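Local structure of nitrilotriacetate monooxygenase (Burkholderia pseudomallei, 3SDO) at residues T6-H11 with R384-G389; V14-A19 with D44-A49; V160-W165 with P438-R443. The protein is probably a flavin-dependent monooxygenase of the NtaA/SnaA/DszA family, using FMN and molecular oxygen to oxidise its substrate. All coordinates share one frame; numbering follows the deposited sequence.

Interaction 1. Residues T6-H11 with R384-G389; sequences TRKHIH and RWVDEG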
loop_
_atom_site.group_PDB
_atom_site.type_symbol
_atom_site.label_atom_id
_atom_site.label_comp_id
_atom_site.label_asym_id
_atom_site.label_seq_id
_atom_site.Cartn_x
_atom_site.Cartn_y
_atom_site.Cartn_z
ATOM N N THR A 6 35.701 19.946 -7.128
ATOM C CA THR A 6 34.919 18.993 -6.337
ATOM C C THR A 6 33.531 18.661 -6.974
ATOM O O THR A 6 32.638 18.177 -6.292
ATOM C CB THR A 6 34.748 19.556 -4.900
ATOM O OG1 THR A 6 34.157 20.859 -4.980
ATOM C CG2 THR A 6 36.124 19.689 -4.182
ATOM N N ARG A 7 33.369 18.914 -8.277
ATOM C CA ARG A 7 32.117 18.650 -8.987
ATOM C C ARG A 7 31.707 17.199 -8.830
ATOM O O ARG A 7 32.524 16.298 -9.019
ATOM C CB ARG A 7 32.263 18.892 -10.487
ATOM C CG ARG A 7 32.228 20.317 -10.926
ATOM C CD ARG A 7 32.550 20.419 -12.423
ATOM N NE ARG A 7 33.933 20.033 -12.700
ATOM C CZ ARG A 7 34.432 19.744 -13.908
ATOM N NH1 ARG A 7 33.676 19.781 -15.004
ATOM N NH2 ARG A 7 35.707 19.401 -14.020
ATOM N N LYS A 8 30.439 16.980 -8.496
ATOM C CA LYS A 8 29.861 15.664 -8.564
ATOM C C LYS A 8 28.338 15.708 -8.623
ATOM O O LYS A 8 27.712 16.651 -8.138
ATOM C CB LYS A 8 30.299 14.805 -7.386
ATOM C CG LYS A 8 29.772 15.232 -6.050
ATOM C CD LYS A 8 30.378 14.331 -4.974
ATOM C CE LYS A 8 29.806 14.594 -3.597
ATOM N NZ LYS A 8 30.691 13.982 -2.548
ATOM N N HIS A 9 27.763 14.654 -9.185
ATOM C CA HIS A 9 26.324 14.478 -9.196
ATOM C C HIS A 9 25.688 14.576 -7.792
ATOM O O HIS A 9 26.083 13.873 -6.851
ATOM C CB HIS A 9 25.966 13.149 -9.855
ATOM C CG HIS A 9 24.509 12.837 -9.820
ATOM N ND1 HIS A 9 23.601 13.378 -10.707
ATOM C CD2 HIS A 9 23.796 12.041 -8.988
ATOM C CE1 HIS A 9 22.394 12.924 -10.424
ATOM N NE2 HIS A 9 22.485 12.111 -9.384
ATOM N N ILE A 10 24.701 15.451 -7.677
ATOM C CA ILE A 10 23.909 15.591 -6.465
ATOM C C ILE A 10 22.630 14.779 -6.625
ATOM O O ILE A 10 21.860 15.004 -7.566
ATOM C CB ILE A 10 23.598 17.070 -6.184
ATOM C CG1 ILE A 10 24.917 17.831 -5.984
ATOM C CG2 ILE A 10 22.631 17.211 -4.972
ATOM C CD1 ILE A 10 24.752 19.344 -5.851
ATOM N N HIS A 11 22.429 13.783 -5.752
ATOM C CA HIS A 11 21.210 12.972 -5.805
ATOM C C HIS A 11 20.010 13.777 -5.287
ATOM O O HIS A 11 20.142 14.556 -4.348
ATOM C CB HIS A 11 21.353 11.701 -4.942
ATOM C CG HIS A 11 22.521 10.829 -5.302
ATOM N ND1 HIS A 11 22.471 9.907 -6.330
ATOM C CD2 HIS A 11 23.758 10.719 -4.754
ATOM C CE1 HIS A 11 23.640 9.288 -6.413
ATOM N NE2 HIS A 11 24.435 9.753 -5.463
ATOM N N ARG A 384 27.267 24.337 -2.134
ATOM C CA ARG A 384 27.982 24.595 -0.889
ATOM C C ARG A 384 27.732 23.484 0.140
ATOM O O ARG A 384 28.687 22.978 0.761
ATOM C CB ARG A 384 27.584 25.951 -0.302
ATOM C CG ARG A 384 28.259 26.260 1.026
ATOM C CD ARG A 384 28.011 27.678 1.488
ATOM N NE ARG A 384 26.780 27.764 2.253
ATOM C CZ ARG A 384 26.679 27.673 3.576
ATOM N NH1 ARG A 384 27.753 27.466 4.329
ATOM N NH2 ARG A 384 25.477 27.783 4.155
ATOM N N TRP A 385 26.463 23.103 0.319
ATOM C CA TRP A 385 26.121 22.045 1.288
ATOM C C TRP A 385 26.823 20.728 0.950
ATOM O O TRP A 385 27.292 20.024 1.837
ATOM C CB TRP A 385 24.601 21.809 1.350
ATOM C CG TRP A 385 23.864 22.832 2.172
ATOM C CD1 TRP A 385 23.983 24.184 2.083
ATOM C CD2 TRP A 385 22.904 22.582 3.201
ATOM N NE1 TRP A 385 23.170 24.799 2.991
ATOM C CE2 TRP A 385 22.494 23.839 3.702
ATOM C CE3 TRP A 385 22.337 21.421 3.746
ATOM C CZ2 TRP A 385 21.543 23.970 4.713
ATOM C CZ3 TRP A 385 21.395 21.555 4.767
ATOM C CH2 TRP A 385 21.002 22.826 5.232
ATOM N N VAL A 386 26.911 20.419 -0.329
ATOM C CA VAL A 386 27.558 19.174 -0.791
ATOM C C VAL A 386 29.094 19.278 -0.704
ATOM O O VAL A 386 29.738 18.390 -0.146
ATOM C CB VAL A 386 27.076 18.789 -2.204
ATOM C CG1 VAL A 386 27.878 17.605 -2.775
ATOM C CG2 VAL A 386 25.590 18.421 -2.138
ATOM N N ASP A 387 29.665 20.380 -1.183
ATOM C CA ASP A 387 31.119 20.602 -1.085
ATOM C C ASP A 387 31.622 20.511 0.348
ATOM O O ASP A 387 32.707 19.987 0.592
ATOM C CB ASP A 387 31.511 21.999 -1.572
ATOM C CG ASP A 387 31.581 22.116 -3.075
ATOM O OD1 ASP A 387 31.457 21.108 -3.805
ATOM O OD2 ASP A 387 31.783 23.261 -3.504
ATOM N N GLU A 388 30.837 21.045 1.289
ATOM C CA GLU A 388 31.325 21.242 2.645
ATOM C C GLU A 388 30.889 20.148 3.596
ATOM O O GLU A 388 31.107 20.256 4.802
ATOM C CB GLU A 388 30.912 22.639 3.152
ATOM C CG GLU A 388 31.500 23.785 2.326
ATOM C CD GLU A 388 33.025 23.699 2.213
ATOM O OE1 GLU A 388 33.644 23.558 3.276
ATOM O OE2 GLU A 388 33.574 23.782 1.081
ATOM N N GLY A 389 30.277 19.093 3.076
ATOM C CA GLY A 389 29.969 17.910 3.896
ATOM C C GLY A 389 28.699 17.977 4.723
ATOM O O GLY A 389 28.660 17.457 5.835
HETATM O O HOH W 1 31.438 18.445 -3.907
#
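Thr-6 and Asp-387 make the polar part of this contact between the N-terminal lead-in to strand 11-15 and the last turn of helix 375-387. Their side chains cross at about a right angle, with Thr-6 OG1 3.0 Å from Asp-387 OD1, a weak bond; the same hydroxyl also hydrogen-bonds to Ser-4 and Tyr-421. A water bridges the same two residues, donating to Thr-6 O and to Asp-387 OD1, 2.7 Å each. OD1 also bonds to Tyr-421 OH, so one carboxylate oxygen gathers several partners.

The apolar part centres on Val-386, whose two methyls divide the work. CG2 lies 3.9 Å from Ile-10 CD1, and CG1, anti to the backbone N (chi1 172°), meets Lys-8 CE at 3.7 Å. Lys-8 runs extended beyond CG and touches with CE, the methylene next to its ammonium. Phe-394 of strand 393-396 touches both Ile-10 and Val-386, carrying the cluster into the barrel wall.

Just beyond, Gly-389 closes the helix in a Schellman motif. Chemically, buried Ile-10 and Val-386 supply the apolar contact, while the Thr-6/Asp-387 bond, weak in itself, is shared with a water and Tyr-421.

Interaction 2. Residues V14-A19 with D44-A49; sequences VLIQGA and DRARRA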
loop_
_atom_site.group_PDB
_atom_site.type_symbol
_atom_site.label_atom_id
_atom_site.label_comp_id
_atom_site.label_asym_id
_atom_site.label_seq_id
_atom_site.Cartn_x
_atom_site.Cartn_y
_atom_site.Cartn_z
ATOM N N VAL A 14 12.124 13.419 -4.100
ATOM C CA VAL A 14 11.025 14.371 -3.904
ATOM C C VAL A 14 9.962 13.790 -2.980
ATOM O O VAL A 14 9.422 12.690 -3.215
ATOM C CB VAL A 14 10.429 14.873 -5.262
ATOM C CG1 VAL A 14 9.892 13.723 -6.102
ATOM C CG2 VAL A 14 9.384 15.901 -5.040
ATOM N N LEU A 15 9.735 14.518 -1.891
ATOM C CA LEU A 15 8.630 14.270 -0.984
ATOM C C LEU A 15 7.367 14.733 -1.675
ATOM O O LEU A 15 7.195 15.933 -1.922
ATOM C CB LEU A 15 8.802 15.049 0.326
ATOM C CG LEU A 15 7.534 15.137 1.220
ATOM C CD1 LEU A 15 7.164 13.740 1.708
ATOM C CD2 LEU A 15 7.660 16.128 2.407
ATOM N N ILE A 16 6.460 13.817 -1.992
ATOM C CA ILE A 16 5.193 14.247 -2.572
ATOM C C ILE A 16 4.140 14.220 -1.478
ATOM O O ILE A 16 3.485 13.204 -1.249
ATOM C CB ILE A 16 4.801 13.403 -3.782
ATOM C CG1 ILE A 16 5.983 13.296 -4.747
ATOM C CG2 ILE A 16 3.608 14.015 -4.473
ATOM C CD1 ILE A 16 5.678 12.492 -5.992
ATOM N N GLN A 17 4.020 15.343 -0.772
ATOM C CA GLN A 17 3.097 15.490 0.329
ATOM C C GLN A 17 1.794 16.102 -0.195
ATOM O O GLN A 17 1.392 17.176 0.224
ATOM C CB GLN A 17 3.716 16.388 1.395
ATOM C CG GLN A 17 3.056 16.354 2.753
ATOM C CD GLN A 17 3.422 15.121 3.564
ATOM O OE1 GLN A 17 3.645 14.051 3.008
ATOM N NE2 GLN A 17 3.430 15.258 4.894
ATOM N N GLY A 18 1.139 15.386 -1.106
ATOM C CA GLY A 18 -0.080 15.862 -1.725
ATOM C C GLY A 18 0.122 17.254 -2.268
ATOM O O GLY A 18 1.086 17.512 -2.994
ATOM N N ALA A 19 -0.734 18.161 -1.833
ATOM C CA ALA A 19 -0.694 19.561 -2.260
ATOM C C ALA A 19 0.622 20.260 -2.012
ATOM O O ALA A 19 0.989 21.162 -2.770
ATOM C CB ALA A 19 -1.836 20.361 -1.602
ATOM N N ASP A 44 1.100 12.739 -12.170
ATOM C CA ASP A 44 1.675 13.889 -12.855
ATOM C C ASP A 44 2.975 14.373 -12.196
ATOM O O ASP A 44 3.999 14.544 -12.878
ATOM C CB ASP A 44 0.648 15.010 -12.916
ATOM C CG ASP A 44 1.213 16.293 -13.480
ATOM O OD1 ASP A 44 1.007 16.541 -14.668
ATOM O OD2 ASP A 44 1.876 17.040 -12.746
ATOM N N ARG A 45 2.950 14.520 -10.871
ATOM C CA ARG A 45 4.127 14.936 -10.125
ATOM C C ARG A 45 5.245 13.887 -10.144
ATOM O O ARG A 45 6.407 14.237 -10.316
ATOM C CB ARG A 45 3.758 15.308 -8.705
ATOM C CG ARG A 45 2.741 16.447 -8.585
ATOM C CD ARG A 45 3.287 17.774 -9.005
ATOM N NE ARG A 45 3.257 17.978 -10.455
ATOM C CZ ARG A 45 3.794 19.013 -11.089
ATOM N NH1 ARG A 45 3.701 19.093 -12.418
ATOM N NH2 ARG A 45 4.404 19.977 -10.412
ATOM N N ALA A 46 4.912 12.608 -9.986
ATOM C CA ALA A 46 5.932 11.557 -10.069
ATOM C C ALA A 46 6.595 11.548 -11.445
ATOM O O ALA A 46 7.819 11.429 -11.538
ATOM C CB ALA A 46 5.347 10.158 -9.719
ATOM N N ARG A 47 5.795 11.712 -12.503
ATOM C CA ARG A 47 6.329 11.733 -13.880
ATOM C C ARG A 47 7.175 12.963 -14.163
ATOM O O ARG A 47 8.212 12.874 -14.794
ATOM C CB ARG A 47 5.203 11.618 -14.907
ATOM C CG ARG A 47 4.642 10.204 -14.962
ATOM C CD ARG A 47 3.471 10.129 -15.890
ATOM N NE ARG A 47 3.069 8.753 -16.177
ATOM C CZ ARG A 47 1.940 8.437 -16.796
ATOM N NH1 ARG A 47 1.075 9.398 -17.158
ATOM N NH2 ARG A 47 1.674 7.170 -17.076
ATOM N N ARG A 48 6.737 14.098 -13.645
ATOM C CA ARG A 48 7.485 15.350 -13.741
ATOM C C ARG A 48 8.867 15.182 -13.123
ATOM O O ARG A 48 9.880 15.559 -13.724
ATOM C CB ARG A 48 6.717 16.457 -13.016
ATOM C CG ARG A 48 7.143 17.867 -13.349
ATOM C CD ARG A 48 6.669 18.263 -14.726
ATOM N NE ARG A 48 6.637 19.707 -14.907
ATOM C CZ ARG A 48 7.636 20.449 -15.377
ATOM N NH1 ARG A 48 8.790 19.911 -15.747
ATOM N NH2 ARG A 48 7.456 21.743 -15.510
ATOM N N ALA A 49 8.915 14.616 -11.922
ATOM C CA ALA A 49 10.186 14.364 -11.253
ATOM C C ALA A 49 11.047 13.343 -12.018
ATOM O O ALA A 49 12.240 13.564 -12.228
ATOM C CB ALA A 49 9.950 13.903 -9.797
#
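Ile-16 reaches from just past the end of strand 11-15 to helix 39-51, and its delta methyl does the touching. CB leaves the backbone toward the helix. From there CG1 runs beside the backbone N, anti to the carbonyl carbon (chi1 -49°), and a second, extended torsion (chi2 -179°) carries CD1 straight out to the helix surface. CG1 serves as a spacer; like it, the CG2 branch, anti to the backbone N, has no atom of 44-49 within 4.2 Å. CD1 settles against the backbone between two residues, 4.1 Å from Ala-46 N, with Ala-46 CB and Arg-45 CB each 4.4 Å from CD1. The Ile-16 side chain also touches Ala-57 of strand 56-59.

Two residues earlier, Val-14 makes the closer approach: its CG1 comes within 3.7 Å of Ala-49 CB, one helical turn on from Arg-45. The alanines offer only a methyl there, consistent with the close approach of strand and helix.

Of the Arg-45 side chain it is CB that approaches Ile-16; the guanidinium then turns away. NE and NH1 both donate to Asp-44 OD2, each at 2.8 Å and close to the guanidinium plane, a side-on grip on one oxygen. NH2 goes to Asp-406 and the carbonyl of Thr-401, tying helix 39-51 to helix 401-418.

Such strand-against-helix packing belongs to the beta/alpha wall of a TIM barrel, here its first strand and the helix that follows. No hydrogen bond or salt bridge crosses the contact; aliphatic side chains meet the helix surface by van der Waals contact, while the guanidinium of Arg-45 is engaged away from segment 14-19.

Interaction 3. Residues V160-W165 with P438-R443; sequences VVQGLW and PYKESR
A loose, largely polar contact, without a direct hydrogen bond across it, lays the C-terminal tail after helix 431-435 over the last turns of helix 150-165, on the outside of the barrel. Arg-443 and Gly-163 form its nearest part. The guanidinium turns one face to Gly-163 CA, which stands 3.5 Å above its plane and offset toward the rim; CZ is 3.7 Å from that CA. The flat group rests on the helix backbone at Gly-163. NH2 lies 3.4 Å from Gly-163 N, but both are donors, so this is contact without a bond.

The chain of Arg-443 bends at chi3 (55°), which turns the guanidinium so that its face lies against the helix. Its NE forms a salt bridge with Asp-166, just past segment 160-165, and this probably holds the guanidinium there. Arg-443 NH2 also lies 3.5 Å from Gln-162 C and 3.9 Å from Gln-162 CB.

In the second part of the contact, Gln-162 and Lys-440 cross at about a right angle. Gln-162 NE2 and Lys-440 NZ are 3.7 Å apart, and a water joins the two groups instead: it accepts from Lys-440 NZ at 2.7 Å and donates, weakly and at 3.5 Å, to Gln-162 OE1. The Gln-162 side chain also touches Ile-216 of strand 215-218. Lys-440 O bonds to Arg-208, giving the tail another attachment.

Helix 150-165 packs against strands 124-129 and 215-218, as an outer helix does in the TIM-barrel fold of luciferase-like monooxygenases, and here an irregular C-terminal tail runs across it.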
loop_
_atom_site.group_PDB
_atom_site.type_symbol
_atom_site.label_atom_id
_atom_site.label_comp_id
_atom_site.label_asym_id
_atom_site.label_seq_id
_atom_site.Cartn_x
_atom_site.Cartn_y
_atom_site.Cartn_z
ATOM N N VAL A 160 14.265 -8.711 11.328
ATOM C CA VAL A 160 13.328 -9.738 10.870
ATOM C C VAL A 160 12.953 -9.528 9.393
ATOM O O VAL A 160 13.024 -10.461 8.591
ATOM C CB VAL A 160 12.058 -9.785 11.749
ATOM C CG1 VAL A 160 11.012 -10.790 11.185
ATOM C CG2 VAL A 160 12.430 -10.193 13.186
ATOM N N VAL A 161 12.576 -8.304 9.034
ATOM C CA VAL A 161 12.217 -8.018 7.646
ATOM C C VAL A 161 13.355 -8.395 6.691
ATOM O O VAL A 161 13.141 -9.158 5.741
ATOM C CB VAL A 161 11.779 -6.571 7.456
ATOM C CG1 VAL A 161 11.565 -6.230 5.944
ATOM C CG2 VAL A 161 10.494 -6.356 8.205
ATOM N N GLN A 162 14.561 -7.911 6.974
ATOM C CA GLN A 162 15.701 -8.190 6.131
ATOM C C GLN A 162 16.057 -9.686 6.080
ATOM O O GLN A 162 16.406 -10.195 5.024
ATOM C CB GLN A 162 16.905 -7.327 6.550
ATOM C CG GLN A 162 16.725 -5.864 6.168
ATOM C CD GLN A 162 17.925 -5.024 6.531
ATOM O OE1 GLN A 162 18.555 -5.265 7.549
ATOM N NE2 GLN A 162 18.247 -4.040 5.704
ATOM N N GLY A 163 15.975 -10.383 7.217
ATOM C CA GLY A 163 16.093 -11.829 7.236
ATOM C C GLY A 163 15.087 -12.523 6.329
ATOM O O GLY A 163 15.435 -13.429 5.557
ATOM N N LEU A 164 13.832 -12.102 6.405
ATOM C CA LEU A 164 12.783 -12.671 5.523
ATOM C C LEU A 164 13.063 -12.415 4.055
ATOM O O LEU A 164 12.797 -13.276 3.196
ATOM C CB LEU A 164 11.401 -12.119 5.881
ATOM C CG LEU A 164 10.825 -12.581 7.215
ATOM C CD1 LEU A 164 9.624 -11.720 7.577
ATOM C CD2 LEU A 164 10.421 -14.055 7.176
ATOM N N TRP A 165 13.613 -11.244 3.763
ATOM C CA TRP A 165 13.961 -10.894 2.382
ATOM C C TRP A 165 15.079 -11.766 1.812
ATOM O O TRP A 165 15.285 -11.767 0.612
ATOM C CB TRP A 165 14.354 -9.414 2.245
ATOM C CG TRP A 165 13.194 -8.460 2.285
ATOM C CD1 TRP A 165 11.877 -8.733 1.962
ATOM C CD2 TRP A 165 13.233 -7.065 2.655
ATOM N NE1 TRP A 165 11.112 -7.593 2.122
ATOM C CE2 TRP A 165 11.916 -6.563 2.544
ATOM C CE3 TRP A 165 14.246 -6.202 3.081
ATOM C CZ2 TRP A 165 11.598 -5.237 2.830
ATOM C CZ3 TRP A 165 13.927 -4.871 3.373
ATOM C CH2 TRP A 165 12.627 -4.400 3.240
ATOM N N PRO A 438 25.625 -0.531 -4.074
ATOM C CA PRO A 438 25.819 -1.860 -4.643
ATOM C C PRO A 438 24.593 -2.755 -4.465
ATOM O O PRO A 438 23.879 -2.652 -3.465
ATOM C CB PRO A 438 27.001 -2.428 -3.856
ATOM C CG PRO A 438 27.185 -1.570 -2.690
ATOM C CD PRO A 438 26.498 -0.275 -2.913
ATOM N N TYR A 439 24.362 -3.609 -5.455
ATOM C CA TYR A 439 23.359 -4.667 -5.386
ATOM C C TYR A 439 23.434 -5.358 -4.024
ATOM O O TYR A 439 24.512 -5.663 -3.534
ATOM C CB TYR A 439 23.568 -5.663 -6.548
ATOM C CG TYR A 439 22.631 -6.836 -6.484
ATOM C CD1 TYR A 439 23.005 -8.023 -5.834
ATOM C CD2 TYR A 439 21.341 -6.752 -7.004
ATOM C CE1 TYR A 439 22.128 -9.089 -5.742
ATOM C CE2 TYR A 439 20.473 -7.810 -6.929
ATOM C CZ TYR A 439 20.861 -8.967 -6.296
ATOM O OH TYR A 439 19.977 -9.998 -6.216
ATOM N N LYS A 440 22.287 -5.579 -3.397
ATOM C CA LYS A 440 22.250 -6.186 -2.072
ATOM C C LYS A 440 22.284 -7.714 -2.169
ATOM O O LYS A 440 21.255 -8.339 -2.411
ATOM C CB LYS A 440 21.000 -5.723 -1.332
ATOM C CG LYS A 440 20.876 -6.250 0.090
ATOM C CD LYS A 440 21.497 -5.322 1.098
ATOM C CE LYS A 440 21.412 -5.894 2.519
ATOM N NZ LYS A 440 21.167 -4.800 3.498
ATOM N N GLU A 441 23.464 -8.313 -1.983
ATOM C CA GLU A 441 23.585 -9.774 -1.982
ATOM C C GLU A 441 22.889 -10.381 -0.763
ATOM O O GLU A 441 22.895 -9.786 0.326
ATOM C CB GLU A 441 25.052 -10.253 -1.963
ATOM C CG GLU A 441 25.851 -9.957 -3.223
ATOM C CD GLU A 441 25.432 -10.772 -4.437
ATOM O OE1 GLU A 441 24.858 -11.870 -4.277
ATOM O OE2 GLU A 441 25.703 -10.317 -5.573
ATOM N N SER A 442 22.318 -11.569 -0.951
ATOM C CA SER A 442 21.767 -12.316 0.147
ATOM C C SER A 442 22.870 -12.620 1.154
ATOM O O SER A 442 24.024 -12.879 0.769
ATOM C CB SER A 442 21.134 -13.625 -0.332
ATOM O OG SER A 442 20.834 -14.479 0.757
ATOM N N ARG A 443 22.509 -12.610 2.433
ATOM C CA ARG A 443 23.402 -13.115 3.481
ATOM C C ARG A 443 23.858 -14.566 3.231
ATOM O O ARG A 443 24.866 -14.995 3.777
ATOM C CB ARG A 443 22.726 -13.026 4.855
ATOM C CG ARG A 443 21.531 -13.999 5.002
ATOM C CD ARG A 443 20.626 -13.638 6.151
ATOM N NE ARG A 443 20.177 -12.257 6.035
ATOM C CZ ARG A 443 19.757 -11.511 7.054
ATOM N NH1 ARG A 443 19.702 -12.007 8.269
ATOM N NH2 ARG A 443 19.390 -10.262 6.844
HETATM O O HOH W 2 21.547 -5.864 5.927
#

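All three contacts belong to one barrel, at separate places round its parallel sheet. Interactions 1 and 2 follow one another on the N-terminal chain: residues 6-11 run into strand 11-15, on which 14-19 begins, yet the contact centres are 24 Å apart. Interaction 2 is nested within the long loop closed by interaction 1, which brings the N-terminus beside helix 375-387. Strand 11-15 pairs with strand 393-396, which follows that helix, so the first and last strands meet near both contacts. The centre of interaction 3 is 30 Å from that of interaction 1, which it crosses along the chain, and 29 Å from that of interaction 2. Both chain ends are thereby fastened to the barrel's outside.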